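PDB 7EDR: Moesin/ezrin/radixin homolog 2 from Drosophila melanogaster, which probably binds membrane-associated partner proteins through its FERM domain and, as Merlin, is thought to act in signalling that restrains growth. Local coordinates for residues Thr144-Leu156 with Glu169-Asp181. Residues are numbered along the deposited sequence; the frame is centred on the assembly and turned at random.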
ATOM      1  N   THR C 144      -8.649 -34.005 -29.359  1.00 50.88           N
ATOM      2  CA  THR C 144      -9.992 -33.461 -29.398  1.00 46.34           C
ATOM      3  C   THR C 144     -10.172 -32.402 -30.470  1.00 44.47           C
ATOM      4  O   THR C 144     -11.318 -32.069 -30.794  1.00 48.27           O
ATOM      5  CB  THR C 144     -10.346 -32.907 -28.021  1.00 41.08           C
ATOM      6  OG1 THR C 144      -9.419 -31.873 -27.673  1.00 48.74           O
ATOM      7  CG2 THR C 144     -10.215 -34.011 -27.007  1.00 40.23           C
ATOM      8  N   TYR C 145      -9.088 -31.880 -31.046  1.00 46.34           N
ATOM      9  CA  TYR C 145      -9.236 -30.866 -32.085  1.00 50.24           C
ATOM     10  C   TYR C 145      -9.962 -31.443 -33.296  1.00 51.94           C
ATOM     11  O   TYR C 145      -9.767 -32.606 -33.658  1.00 62.91           O
ATOM     12  CB  TYR C 145      -7.879 -30.306 -32.520  1.00 40.23           C
ATOM     13  CG  TYR C 145      -8.057 -29.137 -33.459  1.00 44.51           C
ATOM     14  CD1 TYR C 145      -8.209 -27.848 -32.970  1.00 42.23           C
ATOM     15  CD2 TYR C 145      -8.122 -29.322 -34.833  1.00 45.25           C
ATOM     16  CE1 TYR C 145      -8.399 -26.778 -33.821  1.00 37.61           C
ATOM     17  CE2 TYR C 145      -8.319 -28.258 -35.693  1.00 41.99           C
ATOM     18  CZ  TYR C 145      -8.454 -26.988 -35.183  1.00 40.83           C
ATOM     19  OH  TYR C 145      -8.648 -25.924 -36.042  1.00 40.16           O
ATOM     20  N   LYS C 146     -10.796 -30.624 -33.932  1.00 48.32           N
ATOM     21  CA  LYS C 146     -11.514 -31.029 -35.138  1.00 55.45           C
ATOM     22  C   LYS C 146     -11.288 -29.986 -36.228  1.00 54.56           C
ATOM     23  O   LYS C 146     -11.802 -28.868 -36.122  1.00 55.61           O
ATOM     24  CB  LYS C 146     -13.007 -31.188 -34.849  1.00 61.09           C
ATOM     25  CG  LYS C 146     -13.312 -31.789 -33.481  1.00 61.15           C
ATOM     26  CD  LYS C 146     -14.814 -31.950 -33.240  1.00 58.81           C
ATOM     27  CE  LYS C 146     -15.422 -33.049 -34.109  1.00 62.34           C
ATOM     28  NZ  LYS C 146     -16.901 -33.176 -33.901  1.00 65.55           N
ATOM     29  N   ASP C 147     -10.533 -30.354 -37.281  1.00 56.59           N
ATOM     30  CA  ASP C 147     -10.296 -29.476 -38.434  1.00 53.64           C
ATOM     31  C   ASP C 147     -11.614 -28.960 -38.994  1.00 53.20           C
ATOM     32  O   ASP C 147     -12.375 -29.722 -39.599  1.00 53.62           O
ATOM     33  CB  ASP C 147      -9.523 -30.197 -39.550  1.00 60.15           C
ATOM     34  CG  ASP C 147      -8.131 -30.652 -39.120  1.00 61.83           C
ATOM     35  OD1 ASP C 147      -7.846 -31.862 -39.244  1.00 68.68           O
ATOM     36  OD2 ASP C 147      -7.310 -29.804 -38.692  1.00 63.14           O
ATOM     37  N   GLY C 148     -11.882 -27.671 -38.805  1.00 55.92           N
ATOM     38  CA  GLY C 148     -13.213 -27.125 -38.945  1.00 52.04           C
ATOM     39  C   GLY C 148     -13.877 -26.788 -37.629  1.00 52.55           C
ATOM     40  O   GLY C 148     -15.048 -26.393 -37.623  1.00 58.51           O
ATOM     41  N   MET C 149     -13.176 -26.962 -36.511  1.00 52.46           N
ATOM     42  CA  MET C 149     -13.583 -26.375 -35.239  1.00 54.80           C
ATOM     43  C   MET C 149     -13.658 -24.853 -35.292  1.00 55.69           C
ATOM     44  O   MET C 149     -14.214 -24.250 -34.368  1.00 59.54           O
ATOM     45  CB  MET C 149     -12.585 -26.802 -34.155  1.00 52.69           C
ATOM     46  CG  MET C 149     -13.028 -26.657 -32.721  1.00 52.19           C
ATOM     47  SD  MET C 149     -12.105 -27.860 -31.737  1.00 56.36           S
ATOM     48  CE  MET C 149     -10.826 -26.833 -30.997  1.00 45.07           C
ATOM     49  N   LEU C 150     -13.107 -24.224 -36.332  1.00 46.47           N
ATOM     50  CA  LEU C 150     -12.957 -22.780 -36.426  1.00 42.52           C
ATOM     51  C   LEU C 150     -13.722 -22.229 -37.626  1.00 45.62           C
ATOM     52  O   LEU C 150     -14.285 -22.961 -38.451  1.00 47.46           O
ATOM     53  CB  LEU C 150     -11.475 -22.389 -36.544  1.00 39.32           C
ATOM     54  CG  LEU C 150     -10.474 -23.169 -35.685  1.00 39.94           C
ATOM     55  CD1 LEU C 150      -9.075 -22.666 -35.917  1.00 35.27           C
ATOM     56  CD2 LEU C 150     -10.819 -23.097 -34.210  1.00 40.39           C
ATOM     57  N   ALA C 151     -13.723 -20.905 -37.714  1.00 44.78           N
ATOM     58  CA  ALA C 151     -14.302 -20.205 -38.858  1.00 45.79           C
ATOM     59  C   ALA C 151     -13.713 -18.795 -38.857  1.00 45.68           C
ATOM     60  O   ALA C 151     -14.013 -18.004 -37.953  1.00 43.12           O
ATOM     61  CB  ALA C 151     -15.830 -20.200 -38.776  1.00 41.72           C
ATOM     62  N   GLY C 152     -12.855 -18.489 -39.851  1.00 43.96           N
ATOM     63  CA  GLY C 152     -12.148 -17.212 -39.854  1.00 36.07           C
ATOM     64  C   GLY C 152     -13.053 -15.994 -39.950  1.00 47.48           C
ATOM     65  O   GLY C 152     -12.666 -14.890 -39.541  1.00 40.35           O
ATOM     66  N   GLY C 153     -14.256 -16.164 -40.509  1.00 56.18           N
ATOM     67  CA  GLY C 153     -15.183 -15.053 -40.645  1.00 47.62           C
ATOM     68  C   GLY C 153     -15.807 -14.616 -39.336  1.00 47.41           C
ATOM     69  O   GLY C 153     -16.332 -13.498 -39.255  1.00 49.02           O
ATOM     70  N   GLU C 154     -15.762 -15.474 -38.312  1.00 44.36           N
ATOM     71  CA  GLU C 154     -16.206 -15.119 -36.969  1.00 43.25           C
ATOM     72  C   GLU C 154     -15.062 -14.792 -36.016  1.00 40.45           C
ATOM     73  O   GLU C 154     -15.316 -14.261 -34.928  1.00 42.45           O
ATOM     74  CB  GLU C 154     -17.020 -16.260 -36.366  1.00 45.29           C
ATOM     75  CG  GLU C 154     -18.338 -16.509 -37.047  1.00 56.91           C
ATOM     76  CD  GLU C 154     -19.224 -17.428 -36.232  1.00 73.35           C
ATOM     77  OE1 GLU C 154     -18.969 -18.656 -36.237  1.00 72.27           O
ATOM     78  OE2 GLU C 154     -20.159 -16.913 -35.571  1.00 74.82           O
ATOM     79  N   LEU C 155     -13.821 -15.133 -36.379  1.00 32.77           N
ATOM     80  CA  LEU C 155     -12.671 -14.926 -35.516  1.00 29.84           C
ATOM     81  C   LEU C 155     -11.861 -13.711 -35.925  1.00 29.46           C
ATOM     82  O   LEU C 155     -11.085 -13.196 -35.111  1.00 29.23           O
ATOM     83  CB  LEU C 155     -11.769 -16.172 -35.516  1.00 30.22           C
ATOM     84  CG  LEU C 155     -12.378 -17.454 -34.923  1.00 28.72           C
ATOM     85  CD1 LEU C 155     -11.621 -18.676 -35.388  1.00 29.82           C
ATOM     86  CD2 LEU C 155     -12.388 -17.407 -33.384  1.00 31.73           C
ATOM     87  N   LEU C 156     -12.061 -13.218 -37.143  1.00 26.43           N
ATOM     88  CA  LEU C 156     -11.269 -12.127 -37.632  1.00 26.54           C
ATOM     89  C   LEU C 156     -12.157 -10.955 -38.005  1.00 31.25           C
ATOM     90  O   LEU C 156     -13.265 -11.153 -38.521  1.00 32.98           O
ATOM     91  CB  LEU C 156     -10.442 -12.563 -38.849  1.00 28.93           C
ATOM     92  CG  LEU C 156      -9.398 -13.626 -38.503  1.00 26.02           C
ATOM     93  CD1 LEU C 156      -8.599 -14.062 -39.740  1.00 25.57           C
ATOM     94  CD2 LEU C 156      -8.467 -13.125 -37.380  1.00 19.75           C
ATOM     95  N   GLU C 169     -10.170 -20.887 -45.045  1.00 29.50           N
ATOM     96  CA  GLU C 169      -9.434 -22.040 -44.535  1.00 30.15           C
ATOM     97  C   GLU C 169      -7.961 -21.723 -44.368  1.00 31.75           C
ATOM     98  O   GLU C 169      -7.293 -22.302 -43.499  1.00 27.46           O
ATOM     99  CB  GLU C 169      -9.602 -23.240 -45.466  1.00 30.11           C
ATOM    100  CG  GLU C 169     -11.029 -23.785 -45.521  1.00 35.65           C
ATOM    101  CD  GLU C 169     -12.016 -22.922 -46.350  1.00 39.62           C
ATOM    102  OE1 GLU C 169     -11.612 -21.969 -47.075  1.00 33.30           O
ATOM    103  OE2 GLU C 169     -13.226 -23.220 -46.268  1.00 47.29           O
ATOM    104  N   MET C 170      -7.438 -20.822 -45.206  1.00 29.45           N
ATOM    105  CA  MET C 170      -6.046 -20.418 -45.076  1.00 27.59           C
ATOM    106  C   MET C 170      -5.844 -19.596 -43.813  1.00 29.25           C
ATOM    107  O   MET C 170      -4.833 -19.755 -43.114  1.00 24.47           O
ATOM    108  CB  MET C 170      -5.609 -19.628 -46.313  1.00 26.81           C
ATOM    109  CG  MET C 170      -5.294 -20.485 -47.518  1.00 26.00           C
ATOM    110  SD  MET C 170      -5.361 -19.593 -49.090  1.00 29.03           S
ATOM    111  CE  MET C 170      -3.800 -18.686 -49.071  1.00 19.66           C
ATOM    112  N   TRP C 171      -6.798 -18.708 -43.507  1.00 26.31           N
ATOM    113  CA  TRP C 171      -6.759 -17.998 -42.229  1.00 31.45           C
ATOM    114  C   TRP C 171      -6.875 -18.971 -41.055  1.00 29.43           C
ATOM    115  O   TRP C 171      -6.072 -18.932 -40.113  1.00 25.78           O
ATOM    116  CB  TRP C 171      -7.877 -16.960 -42.166  1.00 31.12           C
ATOM    117  CG  TRP C 171      -7.688 -15.709 -42.983  1.00 26.27           C
ATOM    118  CD1 TRP C 171      -8.428 -15.322 -44.056  1.00 25.70           C
ATOM    119  CD2 TRP C 171      -6.726 -14.661 -42.760  1.00 27.95           C
ATOM    120  NE1 TRP C 171      -7.981 -14.108 -44.531  1.00 29.39           N
ATOM    121  CE2 TRP C 171      -6.939 -13.679 -43.753  1.00 27.13           C
ATOM    122  CE3 TRP C 171      -5.705 -14.463 -41.826  1.00 27.85           C
ATOM    123  CZ2 TRP C 171      -6.171 -12.511 -43.837  1.00 27.77           C
ATOM    124  CZ3 TRP C 171      -4.928 -13.290 -41.916  1.00 29.76           C
ATOM    125  CH2 TRP C 171      -5.167 -12.340 -42.917  1.00 27.99           C
ATOM    126  N   GLU C 172      -7.866 -19.867 -41.106  1.00 31.53           N
ATOM    127  CA  GLU C 172      -8.073 -20.819 -40.018  1.00 29.64           C
ATOM    128  C   GLU C 172      -6.816 -21.635 -39.734  1.00 28.60           C
ATOM    129  O   GLU C 172      -6.485 -21.886 -38.570  1.00 29.23           O
ATOM    130  CB  GLU C 172      -9.261 -21.728 -40.343  1.00 26.43           C
ATOM    131  CG  GLU C 172     -10.600 -20.982 -40.366  1.00 33.12           C
ATOM    132  CD  GLU C 172     -11.666 -21.633 -41.247  1.00 40.76           C
ATOM    133  OE1 GLU C 172     -12.617 -20.912 -41.637  1.00 36.84           O
ATOM    134  OE2 GLU C 172     -11.566 -22.854 -41.538  1.00 42.57           O
ATOM    135  N   GLU C 173      -6.084 -22.036 -40.776  1.00 29.24           N
ATOM    136  CA  GLU C 173      -4.897 -22.858 -40.533  1.00 29.59           C
ATOM    137  C   GLU C 173      -3.818 -22.081 -39.783  1.00 28.53           C
ATOM    138  O   GLU C 173      -3.109 -22.647 -38.938  1.00 27.73           O
ATOM    139  CB  GLU C 173      -4.342 -23.395 -41.855  1.00 25.67           C
ATOM    140  CG  GLU C 173      -3.405 -24.573 -41.685  1.00 27.25           C
ATOM    141  CD  GLU C 173      -4.082 -25.801 -41.074  1.00 34.74           C
ATOM    142  OE1 GLU C 173      -5.332 -25.906 -41.116  1.00 37.35           O
ATOM    143  OE2 GLU C 173      -3.350 -26.666 -40.539  1.00 40.28           O
ATOM    144  N   ARG C 174      -3.686 -20.788 -40.073  1.00 26.75           N
ATOM    145  CA  ARG C 174      -2.728 -19.964 -39.346  1.00 34.27           C
ATOM    146  C   ARG C 174      -3.168 -19.702 -37.906  1.00 28.43           C
ATOM    147  O   ARG C 174      -2.325 -19.677 -37.003  1.00 27.64           O
ATOM    148  CB  ARG C 174      -2.501 -18.668 -40.109  1.00 28.25           C
ATOM    149  CG  ARG C 174      -1.913 -18.957 -41.453  1.00 27.30           C
ATOM    150  CD  ARG C 174      -1.610 -17.700 -42.169  1.00 30.04           C
ATOM    151  NE  ARG C 174      -0.192 -17.655 -42.492  1.00 36.13           N
ATOM    152  CZ  ARG C 174       0.283 -17.909 -43.694  1.00 34.03           C
ATOM    153  NH1 ARG C 174      -0.563 -18.223 -44.674  1.00 41.00           N
ATOM    154  NH2 ARG C 174       1.584 -17.834 -43.912  1.00 32.69           N
ATOM    155  N   ILE C 175      -4.473 -19.544 -37.664  1.00 26.31           N
ATOM    156  CA  ILE C 175      -4.966 -19.443 -36.295  1.00 22.28           C
ATOM    157  C   ILE C 175      -4.705 -20.741 -35.541  1.00 29.19           C
ATOM    158  O   ILE C 175      -4.207 -20.724 -34.406  1.00 30.07           O
ATOM    159  CB  ILE C 175      -6.460 -19.079 -36.321  1.00 27.56           C
ATOM    160  CG1 ILE C 175      -6.651 -17.713 -36.998  1.00 21.60           C
ATOM    161  CG2 ILE C 175      -7.060 -19.116 -34.930  1.00 25.58           C
ATOM    162  CD1 ILE C 175      -8.084 -17.381 -37.343  1.00 18.23           C
ATOM    163  N   LYS C 176      -5.003 -21.889 -36.172  1.00 27.04           N
ATOM    164  CA  LYS C 176      -4.767 -23.183 -35.541  1.00 26.38           C
ATOM    165  C   LYS C 176      -3.289 -23.400 -35.232  1.00 30.53           C
ATOM    166  O   LYS C 176      -2.940 -23.963 -34.186  1.00 32.54           O
ATOM    167  CB  LYS C 176      -5.281 -24.310 -36.434  1.00 29.18           C
ATOM    168  CG  LYS C 176      -4.859 -25.684 -35.942  1.00 29.06           C
ATOM    169  CD  LYS C 176      -5.176 -26.794 -36.933  1.00 36.46           C
ATOM    170  CE  LYS C 176      -4.725 -28.157 -36.381  1.00 36.86           C
ATOM    171  NZ  LYS C 176      -5.006 -29.303 -37.295  1.00 43.20           N
ATOM    172  N   THR C 177      -2.405 -22.976 -36.137  1.00 28.46           N
ATOM    173  CA  THR C 177      -0.979 -23.206 -35.932  1.00 32.32           C
ATOM    174  C   THR C 177      -0.460 -22.422 -34.732  1.00 34.15           C
ATOM    175  O   THR C 177       0.367 -22.923 -33.955  1.00 31.19           O
ATOM    176  CB  THR C 177      -0.210 -22.827 -37.197  1.00 30.77           C
ATOM    177  OG1 THR C 177      -0.772 -23.535 -38.311  1.00 32.35           O
ATOM    178  CG2 THR C 177       1.264 -23.175 -37.050  1.00 25.35           C
ATOM    179  N   TRP C 178      -0.942 -21.187 -34.561  1.00 30.37           N
ATOM    180  CA  TRP C 178      -0.561 -20.395 -33.402  1.00 32.94           C
ATOM    181  C   TRP C 178      -1.214 -20.934 -32.132  1.00 34.99           C
ATOM    182  O   TRP C 178      -0.559 -21.043 -31.089  1.00 34.64           O
ATOM    183  CB  TRP C 178      -0.939 -18.938 -33.638  1.00 32.15           C
ATOM    184  CG  TRP C 178      -0.002 -17.999 -33.002  1.00 35.41           C
ATOM    185  CD1 TRP C 178       0.718 -18.198 -31.858  1.00 35.81           C
ATOM    186  CD2 TRP C 178       0.358 -16.705 -33.485  1.00 33.35           C
ATOM    187  NE1 TRP C 178       1.504 -17.096 -31.597  1.00 33.98           N
ATOM    188  CE2 TRP C 178       1.292 -16.165 -32.579  1.00 33.68           C
ATOM    189  CE3 TRP C 178      -0.018 -15.951 -34.595  1.00 32.37           C
ATOM    190  CZ2 TRP C 178       1.849 -14.913 -32.753  1.00 35.95           C
ATOM    191  CZ3 TRP C 178       0.532 -14.718 -34.763  1.00 30.04           C
ATOM    192  CH2 TRP C 178       1.457 -14.207 -33.851  1.00 33.98           C
ATOM    193  N   TYR C 179      -2.504 -21.278 -32.207  1.00 31.31           N
ATOM    194  CA  TYR C 179      -3.190 -21.918 -31.088  1.00 31.93           C
ATOM    195  C   TYR C 179      -2.420 -23.137 -30.575  1.00 35.15           C
ATOM    196  O   TYR C 179      -2.232 -23.297 -29.365  1.00 34.60           O
ATOM    197  CB  TYR C 179      -4.605 -22.290 -31.537  1.00 27.29           C
ATOM    198  CG  TYR C 179      -5.400 -23.210 -30.640  1.00 33.68           C
ATOM    199  CD1 TYR C 179      -5.682 -22.862 -29.322  1.00 34.98           C
ATOM    200  CD2 TYR C 179      -5.932 -24.408 -31.131  1.00 35.38           C
ATOM    201  CE1 TYR C 179      -6.433 -23.694 -28.505  1.00 34.83           C
ATOM    202  CE2 TYR C 179      -6.698 -25.238 -30.326  1.00 33.39           C
ATOM    203  CZ  TYR C 179      -6.945 -24.874 -29.014  1.00 37.18           C
ATOM    204  OH  TYR C 179      -7.687 -25.687 -28.194  1.00 37.12           O
ATOM    205  N   MET C 180      -1.929 -23.989 -31.483  1.00 36.37           N
ATOM    206  CA  MET C 180      -1.169 -25.169 -31.069  1.00 40.38           C
ATOM    207  C   MET C 180       0.042 -24.826 -30.207  1.00 38.92           C
ATOM    208  O   MET C 180       0.524 -25.683 -29.462  1.00 44.19           O
ATOM    209  CB  MET C 180      -0.667 -25.959 -32.282  1.00 37.07           C
ATOM    210  CG  MET C 180      -1.716 -26.709 -33.071  1.00 42.56           C
ATOM    211  SD  MET C 180      -0.965 -27.722 -34.377  1.00 46.43           S
ATOM    212  CE  MET C 180       0.773 -27.252 -34.282  1.00 37.25           C
ATOM    213  N   ASP C 181       0.550 -23.608 -30.306  1.00 38.93           N
ATOM    214  CA  ASP C 181       1.844 -23.258 -29.747  1.00 41.55           C
ATOM    215  C   ASP C 181       1.740 -22.543 -28.411  1.00 42.75           C
ATOM    216  O   ASP C 181       2.772 -22.246 -27.806  1.00 44.28           O
ATOM    217  CB  ASP C 181       2.602 -22.378 -30.743  1.00 41.53           C
ATOM    218  CG  ASP C 181       4.045 -22.169 -30.363  1.00 42.27           C
ATOM    219  OD1 ASP C 181       4.482 -20.991 -30.361  1.00 47.98           O
ATOM    220  OD2 ASP C 181       4.731 -23.177 -30.079  1.00 39.12           O
TER
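Trp171 meets Leu156 across the contact. Leu156 CD1 packs obliquely against the indole of Trp171, 3.6 Å from Trp171 CE3. Tyr164 adds an edge-to-face ring contact to the same indole. Glu172 follows, with an extended side chain that reaches the backbone at Gly152, in the short helical turn about 152-155. Glu172 OE1 accepts from Gly152 N at 3.0 Å and 161°. The N-H comes in on the anti side of the carboxylate, 20° out of its plane. Ile175 points its CD1 at the end of Leu156, tip to tip, with Leu155 CD1 also near it. Its other branch, CG2, touches Leu150 CD1.

Both segments belong to the helical central lobe of the FERM domain. The loop 144-151 runs alongside helix 168-179, and Leu150 also touches Val133 of helix 122-137.

Lys176 is stretched out, with CG anti to the backbone N (chi1 170°). Its CB, CG and CD pass the Tyr145 hydroxyl and the CE2 side of that ring. Lys176 CE then sits over one face of the Tyr145 ring in a CH-pi contact, 4.1 Å from the centroid. Beyond the ring, Lys176 NZ forms a salt bridge with Asp147 OD2 at 2.7 Å, on its syn lone pair. Tyr179 turns its ring edge to Tyr145, with CE2 4.0 Å from Tyr145 CD1. Its hydroxyl is hydrogen-bonded to Gly138 O.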